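Local coordinates for protein spydx (Streptococcus pyogenes, PDB 2J43) that binds alpha-glucans such as glycogen through family 41 carbohydrate-binding modules, which are the deposited part of a cell-wall pullulanase that probably cleaves alpha-1,6-glucosidic linkages, at residues K47-Y51 / G52-D56; I85-T89 / P90-E94; V95-D98 / E99-A103. All coordinates share one frame; numbering follows the deposited sequence. Where two conformers were deposited one is given.

Contact 1 of 3, residues K47-Y51 / G52-D56; sequences KKDDY and GYYLD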
loop_
_atom_site.group_PDB
_atom_site.type_symbol
_atom_site.label_atom_id
_atom_site.label_comp_id
_atom_site.label_asym_id
_atom_site.label_seq_id
_atom_site.Cartn_x
_atom_site.Cartn_y
_atom_site.Cartn_z
ATOM N N LYS A 47 -11.466 -12.718 -8.571
ATOM C CA LYS A 47 -10.862 -12.687 -9.915
ATOM C C LYS A 47 -9.388 -12.742 -9.774
ATOM O O LYS A 47 -8.847 -12.246 -8.784
ATOM C CB LYS A 47 -11.282 -11.446 -10.648
ATOM C CG LYS A 47 -12.653 -11.589 -11.200
ATOM C CD LYS A 47 -13.029 -10.441 -12.130
ATOM C CE LYS A 47 -14.392 -10.654 -12.679
ATOM N NZ LYS A 47 -14.390 -11.971 -13.303
ATOM N N LYS A 48 -8.738 -13.391 -10.739
ATOM C CA LYS A 48 -7.300 -13.534 -10.770
ATOM C C LYS A 48 -6.701 -12.199 -11.251
ATOM O O LYS A 48 -7.257 -11.509 -12.134
ATOM C CB LYS A 48 -6.932 -14.738 -11.662
ATOM C CG LYS A 48 -5.460 -15.113 -11.757
ATOM C CD LYS A 48 -4.853 -15.791 -10.553
ATOM C CE LYS A 48 -3.729 -14.885 -9.977
ATOM N NZ LYS A 48 -2.384 -15.313 -10.009
ATOM N N ASP A 49 -5.650 -11.771 -10.576
ATOM C CA ASP A 49 -4.835 -10.634 -11.002
ATOM C C ASP A 49 -3.361 -10.964 -10.748
ATOM O O ASP A 49 -3.013 -12.076 -10.363
ATOM C CB ASP A 49 -5.288 -9.315 -10.353
ATOM C CG ASP A 49 -4.949 -9.221 -8.881
ATOM O OD1 ASP A 49 -4.451 -10.202 -8.305
ATOM O OD2 ASP A 49 -5.114 -8.140 -8.265
ATOM N N ASP A 50 -2.484 -9.998 -11.023
ATOM C CA ASP A 50 -1.079 -10.212 -10.908
ATOM C C ASP A 50 -0.597 -10.622 -9.517
ATOM O O ASP A 50 0.229 -11.513 -9.364
ATOM C CB ASP A 50 -0.331 -8.955 -11.351
ATOM C CG ASP A 50 1.109 -9.238 -11.558
ATOM O OD1 ASP A 50 1.417 -9.976 -12.519
ATOM O OD2 ASP A 50 2.009 -8.806 -10.815
ATOM N N TYR A 51 -1.149 -9.990 -8.485
ATOM C CA TYR A 51 -0.736 -10.269 -7.101
ATOM C C TYR A 51 -1.240 -11.658 -6.626
ATOM O O TYR A 51 -0.602 -12.346 -5.844
ATOM C CB TYR A 51 -1.277 -9.128 -6.183
ATOM C CG TYR A 51 -0.864 -9.204 -4.736
ATOM C CD1 TYR A 51 0.402 -8.802 -4.318
ATOM C CD2 TYR A 51 -1.742 -9.690 -3.764
ATOM C CE1 TYR A 51 0.807 -8.880 -2.990
ATOM C CE2 TYR A 51 -1.358 -9.762 -2.436
ATOM C CZ TYR A 51 -0.087 -9.353 -2.047
ATOM O OH TYR A 51 0.364 -9.393 -0.767
ATOM N N GLY A 52 -2.396 -12.043 -7.133
ATOM C CA GLY A 52 -3.079 -13.217 -6.638
ATOM C C GLY A 52 -4.537 -13.259 -7.034
ATOM O O GLY A 52 -4.866 -13.452 -8.230
ATOM N N TYR A 53 -5.424 -13.227 -6.039
ATOM C CA TYR A 53 -6.852 -13.086 -6.302
ATOM C C TYR A 53 -7.370 -11.853 -5.605
ATOM O O TYR A 53 -6.781 -11.390 -4.614
ATOM C CB TYR A 53 -7.638 -14.312 -5.796
ATOM C CG TYR A 53 -7.481 -15.521 -6.674
ATOM C CD1 TYR A 53 -8.423 -15.803 -7.667
ATOM C CD2 TYR A 53 -6.391 -16.343 -6.557
ATOM C CE1 TYR A 53 -8.275 -16.916 -8.489
ATOM C CE2 TYR A 53 -6.209 -17.464 -7.394
ATOM C CZ TYR A 53 -7.160 -17.736 -8.350
ATOM O OH TYR A 53 -7.009 -18.846 -9.183
ATOM N N TYR A 54 -8.437 -11.267 -6.115
ATOM C CA TYR A 54 -9.064 -10.212 -5.368
ATOM C C TYR A 54 -10.583 -10.356 -5.366
ATOM O O TYR A 54 -11.195 -10.958 -6.265
ATOM C CB TYR A 54 -8.655 -8.813 -5.871
ATOM C CG TYR A 54 -9.201 -8.468 -7.262
ATOM C CD1 TYR A 54 -10.323 -7.673 -7.404
ATOM C CD2 TYR A 54 -8.617 -9.006 -8.409
ATOM C CE1 TYR A 54 -10.853 -7.383 -8.691
ATOM C CE2 TYR A 54 -9.138 -8.751 -9.695
ATOM C CZ TYR A 54 -10.248 -7.927 -9.813
ATOM O OH TYR A 54 -10.775 -7.678 -11.074
ATOM N N LEU A 55 -11.178 -9.792 -4.331
ATOM C CA LEU A 55 -12.594 -9.893 -4.069
ATOM C C LEU A 55 -13.022 -8.595 -3.356
ATOM O O LEU A 55 -12.348 -8.197 -2.385
ATOM C CB LEU A 55 -12.831 -11.150 -3.239
ATOM C CG LEU A 55 -14.255 -11.522 -2.924
ATOM C CD1 LEU A 55 -15.173 -11.552 -4.143
ATOM C CD2 LEU A 55 -14.193 -12.883 -2.259
ATOM N N ASP A 56 -14.086 -7.949 -3.828
ATOM C CA ASP A 56 -14.605 -6.696 -3.278
ATOM C C ASP A 56 -15.650 -6.967 -2.219
ATOM O O ASP A 56 -16.603 -7.745 -2.462
ATOM C CB ASP A 56 -15.232 -5.829 -4.341
ATOM C CG ASP A 56 -14.228 -5.305 -5.328
ATOM O OD1 ASP A 56 -12.995 -5.347 -5.046
ATOM O OD2 ASP A 56 -14.562 -4.901 -6.447
#

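Contact 2 of 3, residues I85-T89 / P90-E94; sequences ISLLT and PKMNE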
loop_
_atom_site.group_PDB
_atom_site.type_symbol
_atom_site.label_atom_id
_atom_site.label_comp_id
_atom_site.label_asym_id
_atom_site.label_seq_id
_atom_site.Cartn_x
_atom_site.Cartn_y
_atom_site.Cartn_z
ATOM N N ILE A 85 -8.444 -6.081 10.037
ATOM C CA ILE A 85 -7.865 -5.019 9.249
ATOM C C ILE A 85 -8.359 -3.695 9.828
ATOM O O ILE A 85 -9.548 -3.475 9.948
ATOM C CB ILE A 85 -8.312 -5.099 7.812
ATOM C CG1 ILE A 85 -7.902 -6.398 7.130
ATOM C CG2 ILE A 85 -7.807 -3.885 6.983
ATOM C CD1 ILE A 85 -8.644 -6.565 5.871
ATOM N N SER A 86 -7.418 -2.834 10.190
ATOM C CA SER A 86 -7.703 -1.443 10.529
ATOM C C SER A 86 -7.817 -0.634 9.256
ATOM O O SER A 86 -6.900 -0.638 8.417
ATOM C CB SER A 86 -6.537 -0.879 11.332
ATOM O OG SER A 86 -6.562 -1.417 12.637
ATOM N N LEU A 87 -8.931 0.061 9.086
ATOM C CA LEU A 87 -9.078 0.976 7.954
ATOM C C LEU A 87 -8.451 2.282 8.386
ATOM O O LEU A 87 -8.885 2.852 9.378
ATOM C CB LEU A 87 -10.550 1.162 7.576
ATOM C CG LEU A 87 -11.200 -0.133 7.069
ATOM C CD1 LEU A 87 -12.684 0.097 6.789
ATOM C CD2 LEU A 87 -10.472 -0.645 5.842
ATOM N N LEU A 88 -7.421 2.750 7.683
ATOM C CA LEU A 88 -6.656 3.929 8.135
ATOM C C LEU A 88 -7.497 5.174 8.107
ATOM O O LEU A 88 -7.296 6.115 8.897
ATOM C CB LEU A 88 -5.379 4.090 7.266
ATOM C CG LEU A 88 -4.370 2.937 7.354
ATOM C CD1 LEU A 88 -3.162 3.142 6.377
ATOM C CD2 LEU A 88 -3.895 2.742 8.730
ATOM N N THR A 89 -8.424 5.187 7.174
ATOM C CA THR A 89 -9.438 6.217 7.046
ATOM C C THR A 89 -10.676 5.551 6.522
ATOM O O THR A 89 -10.576 4.490 5.902
ATOM C CB THR A 89 -8.999 7.379 6.062
ATOM O OG1 THR A 89 -9.965 8.378 6.083
ATOM C CG2 THR A 89 -9.151 7.016 4.635
ATOM N N PRO A 90 -11.865 6.142 6.715
ATOM C CA PRO A 90 -13.081 5.582 6.125
ATOM C C PRO A 90 -13.081 5.502 4.618
ATOM O O PRO A 90 -13.904 4.792 4.055
ATOM C CB PRO A 90 -14.207 6.520 6.644
ATOM C CG PRO A 90 -13.631 7.175 7.768
ATOM C CD PRO A 90 -12.179 7.309 7.574
ATOM N N LYS A 91 -12.177 6.218 3.935
ATOM C CA LYS A 91 -12.055 6.080 2.479
ATOM C C LYS A 91 -11.093 4.971 2.035
ATOM O O LYS A 91 -10.924 4.788 0.834
ATOM C CB LYS A 91 -11.596 7.382 1.828
ATOM C CG LYS A 91 -12.597 8.548 1.926
ATOM C CD LYS A 91 -12.139 9.741 1.095
ATOM C CE LYS A 91 -13.219 10.835 1.039
ATOM N NZ LYS A 91 -13.526 11.360 2.385
HETATM N N MSE A 92 -10.462 4.246 2.961
HETATM C CA MSE A 92 -9.535 3.176 2.554
HETATM C C MSE A 92 -10.308 2.076 1.847
HETATM O O MSE A 92 -11.279 1.528 2.401
HETATM C CB MSE A 92 -8.744 2.641 3.716
HETATM C CG MSE A 92 -7.912 1.423 3.318
HETATM SE SE MSE A 92 -6.558 1.011 4.624
HETATM C CE MSE A 92 -6.531 -0.959 4.333
ATOM N N ASN A 93 -9.954 1.868 0.581
ATOM C CA ASN A 93 -10.749 1.054 -0.325
ATOM C C ASN A 93 -10.112 -0.198 -0.870
ATOM O O ASN A 93 -10.619 -0.827 -1.806
ATOM C CB ASN A 93 -11.416 1.894 -1.397
ATOM C CG ASN A 93 -10.431 2.449 -2.344
ATOM O OD1 ASN A 93 -9.235 2.231 -2.193
ATOM N ND2 ASN A 93 -10.936 3.141 -3.376
ATOM N N GLU A 94 -8.937 -0.563 -0.369
ATOM C CA GLU A 94 -8.063 -1.483 -1.050
ATOM C C GLU A 94 -7.049 -1.957 -0.006
ATOM O O GLU A 94 -6.537 -1.164 0.760
ATOM C CB GLU A 94 -7.447 -1.004 -2.369
ATOM C CG GLU A 94 -6.982 -2.102 -3.283
ATOM C CD GLU A 94 -6.786 -1.621 -4.722
ATOM O OE1 GLU A 94 -6.751 -0.400 -4.953
ATOM O OE2 GLU A 94 -6.630 -2.483 -5.621
#

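Contact 3 of 3, residues V95-D98 / E99-A103; sequences VWID and ENYHA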
loop_
_atom_site.group_PDB
_atom_site.type_symbol
_atom_site.label_atom_id
_atom_site.label_comp_id
_atom_site.label_asym_id
_atom_site.label_seq_id
_atom_site.Cartn_x
_atom_site.Cartn_y
_atom_site.Cartn_z
ATOM N N VAL A 95 -6.795 -3.255 0.041
ATOM C CA VAL A 95 -5.798 -3.813 0.965
ATOM C C VAL A 95 -5.180 -5.021 0.309
ATOM O O VAL A 95 -5.840 -5.734 -0.473
ATOM C CB VAL A 95 -6.502 -4.170 2.287
ATOM C CG1 VAL A 95 -7.555 -5.273 2.029
ATOM C CG2 VAL A 95 -5.580 -4.547 3.335
ATOM N N TRP A 96 -3.959 -5.313 0.699
ATOM C CA TRP A 96 -3.201 -6.442 0.208
ATOM C C TRP A 96 -2.854 -7.343 1.363
ATOM O O TRP A 96 -2.226 -6.913 2.340
ATOM C CB TRP A 96 -1.929 -5.988 -0.511
ATOM C CG TRP A 96 -2.225 -5.361 -1.850
ATOM C CD1 TRP A 96 -2.050 -5.962 -3.064
ATOM C CD2 TRP A 96 -2.704 -4.032 -2.132
ATOM N NE1 TRP A 96 -2.391 -5.112 -4.072
ATOM C CE2 TRP A 96 -2.812 -3.919 -3.542
ATOM C CE3 TRP A 96 -3.065 -2.916 -1.344
ATOM C CZ2 TRP A 96 -3.274 -2.768 -4.170
ATOM C CZ3 TRP A 96 -3.501 -1.760 -1.981
ATOM C CH2 TRP A 96 -3.589 -1.688 -3.381
ATOM N N ILE A 97 -3.251 -8.601 1.223
ATOM C CA ILE A 97 -3.069 -9.607 2.260
ATOM C C ILE A 97 -2.068 -10.607 1.762
ATOM O O ILE A 97 -2.303 -11.315 0.783
ATOM C CB ILE A 97 -4.396 -10.269 2.642
ATOM C CG1 ILE A 97 -5.335 -9.198 3.200
ATOM C CG2 ILE A 97 -4.197 -11.370 3.675
ATOM C CD1 ILE A 97 -6.725 -9.385 2.841
ATOM N N ASP A 98 -0.936 -10.651 2.444
ATOM C CA ASP A 98 0.115 -11.535 1.973
ATOM C C ASP A 98 -0.093 -12.985 2.410
ATOM O O ASP A 98 -1.092 -13.337 3.020
ATOM C CB ASP A 98 1.506 -10.955 2.310
ATOM C CG ASP A 98 1.816 -10.923 3.805
ATOM O OD1 ASP A 98 1.297 -11.759 4.589
ATOM O OD2 ASP A 98 2.616 -10.070 4.235
ATOM N N GLU A 99 0.857 -13.844 2.069
ATOM C CA GLU A 99 0.695 -15.271 2.326
ATOM C C GLU A 99 0.678 -15.657 3.807
ATOM O O GLU A 99 0.252 -16.752 4.147
ATOM C CB GLU A 99 1.789 -16.064 1.598
ATOM C CG GLU A 99 3.157 -15.939 2.232
ATOM C CD GLU A 99 3.986 -14.776 1.730
ATOM O OE1 GLU A 99 3.473 -13.846 1.053
ATOM O OE2 GLU A 99 5.196 -14.789 2.051
ATOM N N ASN A 100 1.140 -14.755 4.667
ATOM C CA ASN A 100 1.019 -14.926 6.119
ATOM C C ASN A 100 -0.138 -14.116 6.735
ATOM O O ASN A 100 -0.182 -13.904 7.969
ATOM C CB ASN A 100 2.308 -14.506 6.802
ATOM C CG ASN A 100 3.527 -15.266 6.314
ATOM O OD1 ASN A 100 4.557 -14.667 6.047
ATOM N ND2 ASN A 100 3.406 -16.570 6.189
ATOM N N TYR A 101 -1.049 -13.624 5.898
ATOM C CA TYR A 101 -2.234 -12.885 6.345
ATOM C C TYR A 101 -1.880 -11.569 7.025
ATOM O O TYR A 101 -2.650 -11.052 7.817
ATOM C CB TYR A 101 -3.182 -13.774 7.205
ATOM C CG TYR A 101 -3.821 -14.860 6.401
ATOM C CD1 TYR A 101 -4.891 -14.604 5.567
ATOM C CD2 TYR A 101 -3.309 -16.171 6.440
ATOM C CE1 TYR A 101 -5.439 -15.563 4.805
ATOM C CE2 TYR A 101 -3.864 -17.165 5.664
ATOM C CZ TYR A 101 -4.940 -16.860 4.851
ATOM O OH TYR A 101 -5.496 -17.825 4.060
ATOM N N HIS A 102 -0.739 -10.997 6.665
ATOM C CA HIS A 102 -0.395 -9.645 7.086
ATOM C C HIS A 102 -0.987 -8.667 6.074
ATOM O O HIS A 102 -0.853 -8.872 4.862
ATOM C CB HIS A 102 1.127 -9.482 7.205
ATOM C CG HIS A 102 1.764 -10.376 8.235
ATOM N ND1 HIS A 102 1.333 -10.443 9.543
ATOM C CD2 HIS A 102 2.842 -11.197 8.159
ATOM C CE1 HIS A 102 2.104 -11.284 10.217
ATOM N NE2 HIS A 102 3.013 -11.765 9.394
ATOM N N ALA A 103 -1.630 -7.600 6.562
ATOM C CA ALA A 103 -2.304 -6.646 5.713
ATOM C C ALA A 103 -1.446 -5.437 5.411
ATOM O O ALA A 103 -0.643 -4.996 6.255
ATOM C CB ALA A 103 -3.617 -6.233 6.323
#

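Contact 1 of 3, residues K47-Y51 / G52-D56
Lys-47 and Tyr-54 form an antiparallel hydrogen-bonded pair: Lys-47 N donates to Tyr-54 O and Tyr-54 N to Lys-47 O, each at 2.9 Å. The non-hydrogen-bonded pair of Lys-48 and Tyr-53 follows it toward the turn. The reversal itself is tied by a side chain. Asp-49 OD1 accepts Gly-52 N at 3.0 Å, nearly in line with its C-O bond, while Asp-49 O takes a weak second share of the same N-H. Aspartate suits the place because its short arm folds back over its own backbone (chi1 72°) and reaches across the turn. Gly-52 suits its own: its phi of 163° lies where residues with a beta carbon are seldom found. Asp-49 N also donates to Gly-52 O, although that oxygen is crowded in the model and its position is less sure.

The remaining side-chain contacts are packing contacts, on two faces of the hairpin. On one, Lys-48 lays its CD over a face of the Tyr-53 ring, 4.0 Å from the centroid, as a CH-pi contact; the lysine's farther end is doubtful. On the other, Tyr-54 leans across to the other strand, with CE2 3.6 Å from Lys-47 CB and CD2 3.6 Å from Asp-49 OD2. Carboxylate and ring are inclined by 36°.

Strand 47-48 is an edge strand of its sheet, and 53-58 continues inward, joined by backbone hydrogen bonds of Tyr-53 and Leu-55 to Phe-9 and Met-7 of strand 4-9.

Contact 2 of 3, residues I85-T89 / P90-E94
Met-92, modelled as selenomethionine, touches three aliphatic side chains that precede it in the chain. Its CG is 4.1 Å from Leu-87 CD2, its SE 4.0 Å from Leu-88 CG, and its CE 4.1 Å from Ile-85 CG2. The long unbranched arm makes this possible: with CG anti to the backbone N (chi1 173°) and the next torsion also extended, the side chain runs back past the leucines, and its terminal methyl arrives crosswise at the isoleucine. A long, flexible and only weakly polar side chain suits such a place, since it can touch several aliphatic neighbours in turn without burying a strong polar group. The selenium also packs 3.6 Å from Leu-88 N, against the backbone as well as the side chain.

Farther out, Thr-89 sets its methyl in the turn and its hydroxyl outside it. Thr-89 CG2 lies 3.7 Å from Lys-91 CB, whereas OG1 is directed to the proline ring, whose nitrogen has no hydrogen to offer. The backbone here makes a type I beta turn from Thr-89 to Met-92, closed by Met-92 N donating to Thr-89 O at 3.0 Å. That bond is nearly straight at nitrogen (166°), yet the donor stands well above the carbonyl plane, 55° out of it. Proline fits the second position of the turn, where its ring fixes phi near the required value. Exposed Lys-91 follows and carries its amine away from the turn.

Pro-90 O accepts a hydrogen bond from Arg-64 NE, and Tyr-216 near the C-terminus packs on Thr-89 and Met-92. The segment leaves strand 83-86, where Ile-85 is hydrogen-bonded through its backbone to Val-67 of strand 66-73, and leads into strand 94-97 beside strand 4-9.

Contact 3 of 3, residues V95-D98 / E99-A103
Asp-98 to Tyr-101 form a type I beta turn, closed by Tyr-101 N to Asp-98 O at 2.9 Å, and a further bond from Asp-98 N to His-102 O at 3.0 Å completes the type I turn plus G1 bulge of a hairpin, whose strands pair at Ile-97 and Ala-103, antiparallel and non-hydrogen-bonded. Tyr-101 takes the left-handed conformation (phi 65°) that this bulge requires, a place more often filled by glycine.

The carboxylate of Asp-98 stabilises the turn from inside. Its OD1 accepts His-102 N at 3.0 Å, from above the carboxylate plane, and more weakly Asn-100 N, also at 3.0 Å, which makes an Asx turn. A short acidic chain suits the corner, as chi1 of 68° tucks OD1 among these N-H groups. Glu-99 N, by contrast, is buried without a partner. The imidazole of His-102 stands almost perpendicular to the carboxylate (87°), and His-102 CB lies 3.4 Å from Asp-98 OD2.

Apolar groups occupy the other side: Ile-97 CG2, in one of its two conformers, packs 3.8 Å from Tyr-101 CD1, and Val-95 CG2 4.0 Å from Ala-103 CB, on the face that also carries Ile-97.

Val-95 and Ile-97 make backbone hydrogen bonds to strand 4-9, and Ile-97 and Tyr-101 pack on Tyr-69 of strand 66-73. Strand 103-104 ends the sheet beyond strand 94-97.

In the fold
Contacts 1 and 3 are hairpins at the two outer edges of one five-stranded sheet; contact 2 leads into it from strand 83-86 of the four-stranded sheet. Contacts 1 and 3 each have an aspartate that folds back to accept backbone N-H, but the first adds lysine and tyrosine packing, the third apolar packing toward strand 66-73. Contact 2 is mainly aliphatic, with one turn bond. Contact 2 buries Met-92, Ile-85 and Leu-87, contact 3 Val-95 and Ile-97; the strand-paired side chains of contact 1 are at least partly exposed, Tyr-51 being buried. Tyr-51 packs on Trp-96 and Asp-98, joining contacts 1 and 3, while Ile-85 touches Val-95, joining 2 and 3.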